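Local structure of dihydroorotate dehydrogenase (Schistosoma mansoni, 6UY4) at residues A[128-140]-A[276-289]. The protein probably oxidises (S)-dihydroorotate to orotate with a quinone as electron acceptor, using FMN, in the de novo synthesis of UMP. Residues are numbered along the deposited sequence; the frame is centred on the assembly and turned at random.
Sequences IFRWTEKEAVVNR and TTYEEAVACGAAPI. With FMN (flavin mononucleotide), chain G; QLA (2-[(4-fluorophenyl)amino]-3-hydroxynaphthalene-1,4-dione), chain B; GOL (glycerol), chain E.
The Phe129 ring lies with one face over the turn at Gly285 and Ala286, Ala286 CA standing 3.8 Å from the ring centroid in a CH-pi contact. The hairpin of strands 128-131 and 136-139, with a G1 beta bulge where Glu135 and Ala136 both face Trp131, is part of the small antiparallel sheet at the FMN end of the TIM barrel and packs its outer side on helix 278-282 and the loop after it. Trp131, with CG anti to the backbone N (chi1 -167°), swings its indole across Glu280, whose CB is 3.6 Å from Trp131 CZ3; Glu280 O and Ala283 CB lie over one face of the indole, toward its rim, and Lys134 CG over the other. Between the two aromatics, Cys284 SG touches Val138 CG2 at 3.7 Å. Val138 and Thr276 meet tip to tip through their methyls, and both also touch Leu302 of strand 301-304. On the hairpin's other side, Arg130 NE and NH1 both donate to O3 of the inhibitor QLA, while Asn139 lies against the FMN ring. At the far end the Arg140 guanidinium is sandwiched between Phe129 CE2 and Ile289 CG1. Arg140 NH1 donates to Tyr299 O and, at 3.1 Å and nearly straight (169°), to Ala286 O, meeting a lone pair in the carbonyl plane.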
ATOM      1  N   ILE A 128      13.478  -6.186  -7.638  1.00 84.07           N
ATOM      2  CA  ILE A 128      12.576  -6.962  -6.795  1.00 82.20           C
ATOM      3  C   ILE A 128      13.230  -8.306  -6.510  1.00 80.75           C
ATOM      4  O   ILE A 128      13.704  -8.978  -7.432  1.00 90.19           O
ATOM      5  CB  ILE A 128      11.198  -7.164  -7.457  1.00 84.56           C
ATOM      6  CG1 ILE A 128      10.440  -5.839  -7.548  1.00 76.67           C
ATOM      7  CG2 ILE A 128      10.388  -8.183  -6.688  1.00 75.48           C
ATOM      8  CD1 ILE A 128       9.077  -5.963  -8.191  1.00 69.43           C
ATOM      9  N   PHE A 129      13.258  -8.699  -5.237  1.00 79.62           N
ATOM     10  CA  PHE A 129      13.923  -9.928  -4.824  1.00 81.76           C
ATOM     11  C   PHE A 129      13.061 -10.657  -3.806  1.00 80.63           C
ATOM     12  O   PHE A 129      12.550 -10.040  -2.867  1.00 76.33           O
ATOM     13  CB  PHE A 129      15.306  -9.630  -4.232  1.00 80.63           C
ATOM     14  CG  PHE A 129      16.157  -8.747  -5.098  1.00 84.12           C
ATOM     15  CD1 PHE A 129      16.936  -9.289  -6.106  1.00 90.32           C
ATOM     16  CD2 PHE A 129      16.172  -7.375  -4.909  1.00 84.23           C
ATOM     17  CE1 PHE A 129      17.718  -8.477  -6.907  1.00 93.69           C
ATOM     18  CE2 PHE A 129      16.951  -6.559  -5.707  1.00 83.96           C
ATOM     19  CZ  PHE A 129      17.725  -7.111  -6.706  1.00 90.08           C
ATOM     20  N   ARG A 130      12.906 -11.965  -3.991  1.00 86.47           N
ATOM     21  CA  ARG A 130      12.133 -12.789  -3.074  1.00 84.55           C
ATOM     22  C   ARG A 130      13.015 -13.294  -1.941  1.00 84.17           C
ATOM     23  O   ARG A 130      14.173 -13.662  -2.155  1.00 87.49           O
ATOM     24  CB  ARG A 130      11.514 -13.986  -3.799  1.00 86.36           C
ATOM     25  CG  ARG A 130      10.641 -13.649  -4.994  1.00 89.66           C
ATOM     26  CD  ARG A 130       9.902 -14.895  -5.461  1.00 93.70           C
ATOM     27  NE  ARG A 130       9.165 -14.688  -6.704  1.00 97.30           N
ATOM     28  CZ  ARG A 130       9.582 -15.096  -7.897  1.00 94.83           C
ATOM     29  NH1 ARG A 130       8.846 -14.865  -8.975  1.00 96.07           N
ATOM     30  NH2 ARG A 130      10.737 -15.740  -8.012  1.00 90.98           N
ATOM     31  N   TRP A 131      12.454 -13.317  -0.733  0.95 81.21           N
ATOM     32  CA  TRP A 131      13.078 -13.944   0.433  0.95 78.10           C
ATOM     33  C   TRP A 131      12.099 -15.001   0.930  0.95 79.96           C
ATOM     34  O   TRP A 131      11.414 -14.813   1.938  0.95 78.75           O
ATOM     35  CB  TRP A 131      13.419 -12.915   1.519  0.95 80.28           C
ATOM     36  CG  TRP A 131      14.336 -13.444   2.584  0.95 82.69           C
ATOM     37  CD1 TRP A 131      14.867 -14.698   2.661  0.95 83.73           C
ATOM     38  CD2 TRP A 131      14.834 -12.728   3.722  0.95 82.96           C
ATOM     39  NE1 TRP A 131      15.661 -14.810   3.777  0.95 85.98           N
ATOM     40  CE2 TRP A 131      15.658 -13.614   4.445  0.95 85.38           C
ATOM     41  CE3 TRP A 131      14.662 -11.425   4.200  0.95 79.87           C
ATOM     42  CZ2 TRP A 131      16.308 -13.239   5.620  0.95 81.82           C
ATOM     43  CZ3 TRP A 131      15.309 -11.056   5.366  0.95 87.16           C
ATOM     44  CH2 TRP A 131      16.121 -11.959   6.062  0.95 83.23           C
ATOM     45  N   THR A 132      12.038 -16.122   0.206  1.00 87.42           N
ATOM     46  CA  THR A 132      11.025 -17.138   0.472  1.00 85.15           C
ATOM     47  C   THR A 132      11.222 -17.805   1.829  1.00 84.05           C
ATOM     48  O   THR A 132      10.249 -18.280   2.429  1.00 83.36           O
ATOM     49  CB  THR A 132      11.038 -18.188  -0.642  1.00 86.00           C
ATOM     50  OG1 THR A 132      11.119 -17.532  -1.914  1.00 89.06           O
ATOM     51  CG2 THR A 132       9.775 -19.035  -0.600  1.00 83.77           C
ATOM     52  N   GLU A 133      12.459 -17.842   2.332  1.00 82.63           N
ATOM     53  CA  GLU A 133      12.716 -18.477   3.621  1.00 80.87           C
ATOM     54  C   GLU A 133      11.959 -17.791   4.751  1.00 85.95           C
ATOM     55  O   GLU A 133      11.661 -18.423   5.771  1.00 85.69           O
ATOM     56  CB  GLU A 133      14.217 -18.480   3.914  1.00 80.82           C
ATOM     57  N   LYS A 134      11.637 -16.508   4.591  1.00 82.10           N
ATOM     58  CA  LYS A 134      10.895 -15.758   5.597  1.00 87.81           C
ATOM     59  C   LYS A 134       9.570 -15.223   5.069  1.00 84.84           C
ATOM     60  O   LYS A 134       8.922 -14.424   5.756  1.00 85.02           O
ATOM     61  CB  LYS A 134      11.748 -14.601   6.132  1.00 85.97           C
ATOM     62  CG  LYS A 134      13.074 -15.032   6.742  1.00 76.17           C
ATOM     63  N   GLU A 135       9.148 -15.652   3.878  1.00 84.31           N
ATOM     64  CA  GLU A 135       7.947 -15.132   3.220  1.00 84.85           C
ATOM     65  C   GLU A 135       7.994 -13.607   3.139  1.00 82.07           C
ATOM     66  O   GLU A 135       7.052 -12.904   3.511  1.00 81.15           O
ATOM     67  CB  GLU A 135       6.676 -15.607   3.927  1.00 88.62           C
ATOM     68  CG  GLU A 135       6.463 -17.114   3.891  1.00 91.86           C
ATOM     69  CD  GLU A 135       5.105 -17.522   4.429  1.00 99.49           C
ATOM     70  OE1 GLU A 135       4.217 -16.649   4.529  1.00103.65           O
ATOM     71  OE2 GLU A 135       4.924 -18.715   4.752  1.00102.24           O
ATOM     72  N   ALA A 136       9.117 -13.096   2.641  1.00 78.66           N
ATOM     73  CA  ALA A 136       9.376 -11.667   2.584  1.00 74.97           C
ATOM     74  C   ALA A 136       9.809 -11.272   1.178  1.00 76.32           C
ATOM     75  O   ALA A 136      10.172 -12.112   0.350  1.00 78.29           O
ATOM     76  CB  ALA A 136      10.446 -11.254   3.603  1.00 76.30           C
ATOM     77  N   VAL A 137       9.762  -9.966   0.918  1.00 73.60           N
ATOM     78  CA  VAL A 137      10.173  -9.389  -0.358  1.00 73.74           C
ATOM     79  C   VAL A 137      10.960  -8.115  -0.080  1.00 73.65           C
ATOM     80  O   VAL A 137      10.576  -7.310   0.774  1.00 78.58           O
ATOM     81  CB  VAL A 137       8.963  -9.094  -1.273  1.00 68.90           C
ATOM     82  CG1 VAL A 137       9.404  -8.360  -2.532  1.00 65.94           C
ATOM     83  CG2 VAL A 137       8.235 -10.379  -1.642  1.00 76.12           C
ATOM     84  N   VAL A 138      12.068  -7.940  -0.796  1.00 65.22           N
ATOM     85  CA  VAL A 138      12.860  -6.714  -0.762  1.00 72.91           C
ATOM     86  C   VAL A 138      12.777  -6.070  -2.140  1.00 78.43           C
ATOM     87  O   VAL A 138      13.117  -6.701  -3.149  1.00 82.32           O
ATOM     88  CB  VAL A 138      14.320  -6.988  -0.370  1.00 75.08           C
ATOM     89  CG1 VAL A 138      15.143  -5.712  -0.475  1.00 73.69           C
ATOM     90  CG2 VAL A 138      14.394  -7.564   1.037  1.00 77.54           C
ATOM     91  N   ASN A 139      12.327  -4.816  -2.188  1.00 76.61           N
ATOM     92  CA  ASN A 139      12.117  -4.118  -3.448  1.00 74.98           C
ATOM     93  C   ASN A 139      12.692  -2.710  -3.379  1.00 75.89           C
ATOM     94  O   ASN A 139      12.746  -2.092  -2.312  1.00 71.99           O
ATOM     95  CB  ASN A 139      10.625  -4.041  -3.810  1.00 79.02           C
ATOM     96  CG  ASN A 139       9.943  -2.812  -3.230  1.00 76.10           C
ATOM     97  OD1 ASN A 139       9.863  -1.767  -3.877  1.00 70.22           O
ATOM     98  ND2 ASN A 139       9.448  -2.933  -2.003  1.00 75.92           N
ATOM     99  N   ARG A 140      13.118  -2.213  -4.541  1.00 72.66           N
ATOM    100  CA  ARG A 140      13.581  -0.839  -4.705  1.00 71.73           C
ATOM    101  C   ARG A 140      13.119  -0.337  -6.076  1.00 74.46           C
ATOM    102  O   ARG A 140      13.904   0.098  -6.914  1.00 74.38           O
ATOM    103  CB  ARG A 140      15.098  -0.740  -4.547  1.00 72.19           C
ATOM    104  CG  ARG A 140      15.888  -1.755  -5.361  1.00 77.07           C
ATOM    105  CD  ARG A 140      17.372  -1.416  -5.373  1.00 73.36           C
ATOM    106  NE  ARG A 140      18.153  -2.375  -6.151  1.00 86.76           N
ATOM    107  CZ  ARG A 140      18.831  -3.391  -5.624  1.00 90.87           C
ATOM    108  NH1 ARG A 140      18.828  -3.585  -4.313  1.00 85.55           N
ATOM    109  NH2 ARG A 140      19.515  -4.212  -6.410  1.00 91.39           N
ATOM    110  N   THR A 276      16.081  -2.332   4.644  1.00 76.69           N
ATOM    111  CA  THR A 276      16.706  -3.630   4.839  1.00 77.11           C
ATOM    112  C   THR A 276      18.158  -3.464   5.267  1.00 78.02           C
ATOM    113  O   THR A 276      18.849  -2.539   4.831  1.00 79.97           O
ATOM    114  CB  THR A 276      16.647  -4.457   3.555  1.00 77.19           C
ATOM    115  OG1 THR A 276      17.585  -3.936   2.606  1.00 89.63           O
ATOM    116  CG2 THR A 276      15.260  -4.401   2.952  1.00 73.07           C
ATOM    117  N   THR A 277      18.617  -4.369   6.126  1.00 82.67           N
ATOM    118  CA  THR A 277      20.020  -4.389   6.502  1.00 85.56           C
ATOM    119  C   THR A 277      20.836  -5.117   5.437  1.00 84.60           C
ATOM    120  O   THR A 277      20.301  -5.683   4.480  1.00 79.11           O
ATOM    121  CB  THR A 277      20.206  -5.055   7.864  1.00 86.10           C
ATOM    122  OG1 THR A 277      19.818  -6.433   7.783  1.00 85.15           O
ATOM    123  CG2 THR A 277      19.358  -4.357   8.917  1.00 80.19           C
ATOM    124  N   TYR A 278      22.159  -5.096   5.612  1.00 87.04           N
ATOM    125  CA  TYR A 278      23.035  -5.777   4.665  1.00 84.61           C
ATOM    126  C   TYR A 278      22.846  -7.288   4.727  1.00 89.60           C
ATOM    127  O   TYR A 278      22.777  -7.954   3.687  1.00 88.72           O
ATOM    128  CB  TYR A 278      24.491  -5.401   4.937  1.00 87.15           C
ATOM    129  CG  TYR A 278      25.490  -6.104   4.044  1.00 95.07           C
ATOM    130  CD1 TYR A 278      25.733  -5.656   2.752  1.00 88.75           C
ATOM    131  CD2 TYR A 278      26.195  -7.212   4.497  1.00 92.24           C
ATOM    132  CE1 TYR A 278      26.646  -6.295   1.934  1.00 88.47           C
ATOM    133  CE2 TYR A 278      27.111  -7.857   3.687  1.00 95.06           C
ATOM    134  CZ  TYR A 278      27.333  -7.395   2.407  1.00 98.18           C
ATOM    135  OH  TYR A 278      28.244  -8.034   1.598  1.00 95.15           O
ATOM    136  N   GLU A 279      22.751  -7.844   5.936  1.00 87.22           N
ATOM    137  CA  GLU A 279      22.588  -9.287   6.079  1.00 83.02           C
ATOM    138  C   GLU A 279      21.249  -9.750   5.521  1.00 87.60           C
ATOM    139  O   GLU A 279      21.164 -10.813   4.893  1.00 90.55           O
ATOM    140  CB  GLU A 279      22.727  -9.692   7.548  1.00 87.09           C
ATOM    141  CG  GLU A 279      24.100  -9.422   8.154  1.00 96.73           C
ATOM    142  CD  GLU A 279      24.311  -7.965   8.519  1.00105.51           C
ATOM    143  OE1 GLU A 279      23.312  -7.218   8.602  1.00 96.90           O
ATOM    144  OE2 GLU A 279      25.477  -7.564   8.721  1.00106.34           O
ATOM    145  N   GLU A 280      20.189  -8.968   5.740  1.00 84.97           N
ATOM    146  CA  GLU A 280      18.885  -9.326   5.194  1.00 83.86           C
ATOM    147  C   GLU A 280      18.862  -9.212   3.675  1.00 82.38           C
ATOM    148  O   GLU A 280      18.078  -9.904   3.015  1.00 81.32           O
ATOM    149  CB  GLU A 280      17.798  -8.445   5.810  1.00 82.73           C
ATOM    150  CG  GLU A 280      17.560  -8.689   7.293  1.00 89.75           C
ATOM    151  CD  GLU A 280      16.695  -7.619   7.930  1.00 89.53           C
ATOM    152  OE1 GLU A 280      16.628  -6.500   7.378  1.00 87.29           O
ATOM    153  OE2 GLU A 280      16.080  -7.896   8.981  1.00 85.54           O
ATOM    154  N   ALA A 281      19.714  -8.360   3.104  1.00 83.50           N
ATOM    155  CA  ALA A 281      19.708  -8.155   1.661  1.00 84.53           C
ATOM    156  C   ALA A 281      20.504  -9.230   0.930  1.00 88.70           C
ATOM    157  O   ALA A 281      20.105  -9.669  -0.154  1.00 88.79           O
ATOM    158  CB  ALA A 281      20.251  -6.766   1.326  1.00 86.93           C
ATOM    159  N   VAL A 282      21.630  -9.666   1.502  1.00 88.84           N
ATOM    160  CA  VAL A 282      22.431 -10.699   0.857  1.00 87.65           C
ATOM    161  C   VAL A 282      21.736 -12.053   0.890  1.00 85.94           C
ATOM    162  O   VAL A 282      22.047 -12.925   0.070  1.00 85.23           O
ATOM    163  CB  VAL A 282      23.827 -10.799   1.501  1.00 82.20           C
ATOM    164  CG1 VAL A 282      24.560  -9.471   1.395  1.00 88.69           C
ATOM    165  CG2 VAL A 282      23.719 -11.240   2.953  1.00 84.70           C
ATOM    166  N   ALA A 283      20.795 -12.253   1.816  1.00 80.68           N
ATOM    167  CA  ALA A 283      20.111 -13.536   1.920  1.00 80.48           C
ATOM    168  C   ALA A 283      19.117 -13.760   0.789  1.00 86.71           C
ATOM    169  O   ALA A 283      18.746 -14.910   0.528  1.00 96.95           O
ATOM    170  CB  ALA A 283      19.396 -13.644   3.267  1.00 73.90           C
ATOM    171  N   CYS A 284      18.681 -12.698   0.113  1.00 83.37           N
ATOM    172  CA  CYS A 284      17.688 -12.810  -0.944  1.00 85.94           C
ATOM    173  C   CYS A 284      18.169 -12.276  -2.286  1.00 85.38           C
ATOM    174  O   CYS A 284      17.386 -12.259  -3.243  1.00 86.33           O
ATOM    175  CB  CYS A 284      16.397 -12.084  -0.540  1.00 81.53           C
ATOM    176  SG  CYS A 284      16.606 -10.321  -0.206  1.00 86.17           S
ATOM    177  N   GLY A 285      19.423 -11.843  -2.388  1.00 77.79           N
ATOM    178  CA  GLY A 285      19.953 -11.328  -3.631  1.00 76.85           C
ATOM    179  C   GLY A 285      19.848  -9.831  -3.808  1.00 89.63           C
ATOM    180  O   GLY A 285      20.273  -9.317  -4.851  1.00 90.86           O
ATOM    181  N   ALA A 286      19.293  -9.111  -2.829  1.00 89.80           N
ATOM    182  CA  ALA A 286      19.210  -7.660  -2.929  1.00 87.68           C
ATOM    183  C   ALA A 286      20.576  -6.996  -2.843  1.00 90.32           C
ATOM    184  O   ALA A 286      20.739  -5.875  -3.337  1.00 96.78           O
ATOM    185  CB  ALA A 286      18.293  -7.109  -1.836  1.00 86.01           C
ATOM    186  N   ALA A 287      21.556  -7.657  -2.229  1.00 94.24           N
ATOM    187  CA  ALA A 287      22.912  -7.147  -2.126  1.00 95.99           C
ATOM    188  C   ALA A 287      23.893  -8.205  -2.612  1.00100.79           C
ATOM    189  O   ALA A 287      23.678  -9.402  -2.382  1.00 97.46           O
ATOM    190  CB  ALA A 287      23.248  -6.747  -0.682  1.00 98.18           C
ATOM    191  N   PRO A 288      24.981  -7.802  -3.287  1.00108.89           N
ATOM    192  CA  PRO A 288      25.318  -6.408  -3.594  1.00105.65           C
ATOM    193  C   PRO A 288      24.585  -5.871  -4.819  1.00103.04           C
ATOM    194  O   PRO A 288      23.952  -6.637  -5.546  1.00101.75           O
ATOM    195  CB  PRO A 288      26.822  -6.471  -3.853  1.00111.71           C
ATOM    196  CG  PRO A 288      27.021  -7.825  -4.441  1.00113.91           C
ATOM    197  CD  PRO A 288      26.027  -8.731  -3.753  1.00106.54           C
ATOM    198  N   ILE A 289      24.672  -4.564  -5.034  0.98108.07           N
ATOM    199  CA  ILE A 289      24.064  -3.917  -6.194  0.98108.26           C
ATOM    200  C   ILE A 289      25.085  -3.933  -7.324  0.98108.70           C
ATOM    201  O   ILE A 289      26.210  -3.442  -7.134  0.98106.80           O
ATOM    202  CB  ILE A 289      23.627  -2.483  -5.868  0.98105.16           C
ATOM    203  CG1 ILE A 289      22.702  -2.474  -4.649  0.98103.84           C
ATOM    204  CG2 ILE A 289      22.933  -1.856  -7.067  0.98100.29           C
ATOM    205  CD1 ILE A 289      22.265  -1.090  -4.222  0.98105.86           C
TER
HETATM  206  N1  FMN G 406       3.625   1.367  -1.256  1.00 62.89           N
HETATM  207  C2  FMN G 406       3.206   2.575  -1.777  1.00 63.97           C
HETATM  208  O2  FMN G 406       2.661   3.403  -1.050  1.00 66.61           O
HETATM  209  N3  FMN G 406       3.394   2.856  -3.115  1.00 63.65           N
HETATM  210  C4  FMN G 406       4.004   1.932  -3.938  1.00 66.89           C
HETATM  211  O4  FMN G 406       4.172   2.184  -5.131  1.00 71.92           O
HETATM  212  C4A FMN G 406       4.429   0.715  -3.417  1.00 67.59           C
HETATM  213  N5  FMN G 406       5.040  -0.212  -4.235  1.00 71.86           N
HETATM  214  C5A FMN G 406       5.457  -1.421  -3.718  1.00 68.53           C
HETATM  215  C6  FMN G 406       6.071  -2.351  -4.549  1.00 68.04           C
HETATM  216  C7  FMN G 406       6.497  -3.570  -4.036  1.00 71.85           C
HETATM  217  C7M FMN G 406       7.160  -4.570  -4.938  1.00 65.21           C
HETATM  218  C8  FMN G 406       6.308  -3.859  -2.688  1.00 70.52           C
HETATM  219  C8M FMN G 406       6.767  -5.175  -2.131  1.00 66.45           C
HETATM  220  C9  FMN G 406       5.695  -2.926  -1.858  1.00 68.68           C
HETATM  221  C9A FMN G 406       5.267  -1.705  -2.369  1.00 67.00           C
HETATM  222  N10 FMN G 406       4.652  -0.773  -1.550  1.00 62.85           N
HETATM  223  C10 FMN G 406       4.237   0.435  -2.071  1.00 66.33           C
HETATM  224  C1' FMN G 406       4.439  -1.051  -0.092  1.00 59.89           C
HETATM  225  C2' FMN G 406       3.116  -1.776   0.127  1.00 63.65           C
HETATM  226  O2' FMN G 406       2.064  -1.038  -0.453  1.00 62.34           O
HETATM  227  C3' FMN G 406       2.832  -1.951   1.612  1.00 72.08           C
HETATM  228  O3' FMN G 406       2.943  -0.705   2.264  1.00 74.71           O
HETATM  229  C4' FMN G 406       3.779  -2.949   2.271  1.00 69.47           C
HETATM  230  O4' FMN G 406       4.304  -3.847   1.316  1.00 68.50           O
HETATM  231  C5' FMN G 406       3.007  -3.728   3.322  1.00 67.71           C
HETATM  232  O5' FMN G 406       3.752  -4.830   3.776  1.00 79.66           O
HETATM  233  P   FMN G 406       3.199  -6.308   3.474  1.00 68.19           P
HETATM  234  O1P FMN G 406       4.132  -7.300   4.124  1.00 73.45           O
HETATM  235  O2P FMN G 406       1.795  -6.465   4.009  1.00 73.82           O
HETATM  236  O3P FMN G 406       3.206  -6.528   1.983  1.00 60.82           O
HETATM  237  C1  QLA B 401       4.159 -10.531  -7.861  1.00 96.31           C
HETATM  238  O1  QLA B 401       3.541  -9.485  -7.951  1.00108.32           O
HETATM  239  C2  QLA B 401       3.551 -11.774  -8.425  1.00 97.57           C
HETATM  240  O2  QLA B 401       2.401 -11.624  -9.066  1.00105.98           O
HETATM  241  C3  QLA B 401       4.193 -13.023  -8.247  1.00 99.49           C
HETATM  242  O3  QLA B 401       6.213 -14.160  -7.680  1.00 95.28           O
HETATM  243  C4  QLA B 401       2.159 -14.446  -8.377  1.00106.55           C
HETATM  244  C5  QLA B 401       1.464 -13.896  -7.309  1.00109.77           C
HETATM  245  C6  QLA B 401       0.116 -14.156  -7.133  1.00112.64           C
HETATM  246  C7  QLA B 401      -0.517 -14.953  -8.045  1.00115.03           C
HETATM  247  C8  QLA B 401       0.126 -15.503  -9.118  1.00114.93           C
HETATM  248  C9  QLA B 401       1.476 -15.242  -9.286  1.00109.94           C
HETATM  249  C10 QLA B 401       5.593 -13.064  -7.696  1.00100.88           C
HETATM  250  C11 QLA B 401       6.176 -11.823  -7.152  1.00102.19           C
HETATM  251  C12 QLA B 401       7.426 -11.871  -6.548  1.00102.87           C
HETATM  252  C13 QLA B 401       7.987 -10.723  -6.027  1.00113.52           C
HETATM  253  C14 QLA B 401       7.305  -9.514  -6.102  1.00102.29           C
HETATM  254  C15 QLA B 401       6.064  -9.455  -6.700  1.00 94.45           C
HETATM  255  C16 QLA B 401       5.489 -10.609  -7.226  1.00100.34           C
HETATM  256  F1  QLA B 401      -1.843 -15.207  -7.877  1.00119.30           F
HETATM  257  N1  QLA B 401       3.542 -14.163  -8.558  1.00101.15           N
HETATM  258  C1  GOL E 404      15.169 -16.966  -1.598  1.00103.17           C
HETATM  259  O1  GOL E 404      14.052 -16.876  -2.427  1.00 98.28           O
HETATM  260  C2  GOL E 404      16.338 -16.276  -2.342  1.00103.12           C
HETATM  261  O2  GOL E 404      17.523 -16.340  -1.622  1.00105.20           O
HETATM  262  C3  GOL E 404      16.436 -17.009  -3.699  1.00103.21           C
HETATM  263  O3  GOL E 404      17.519 -16.455  -4.377  1.00103.32           O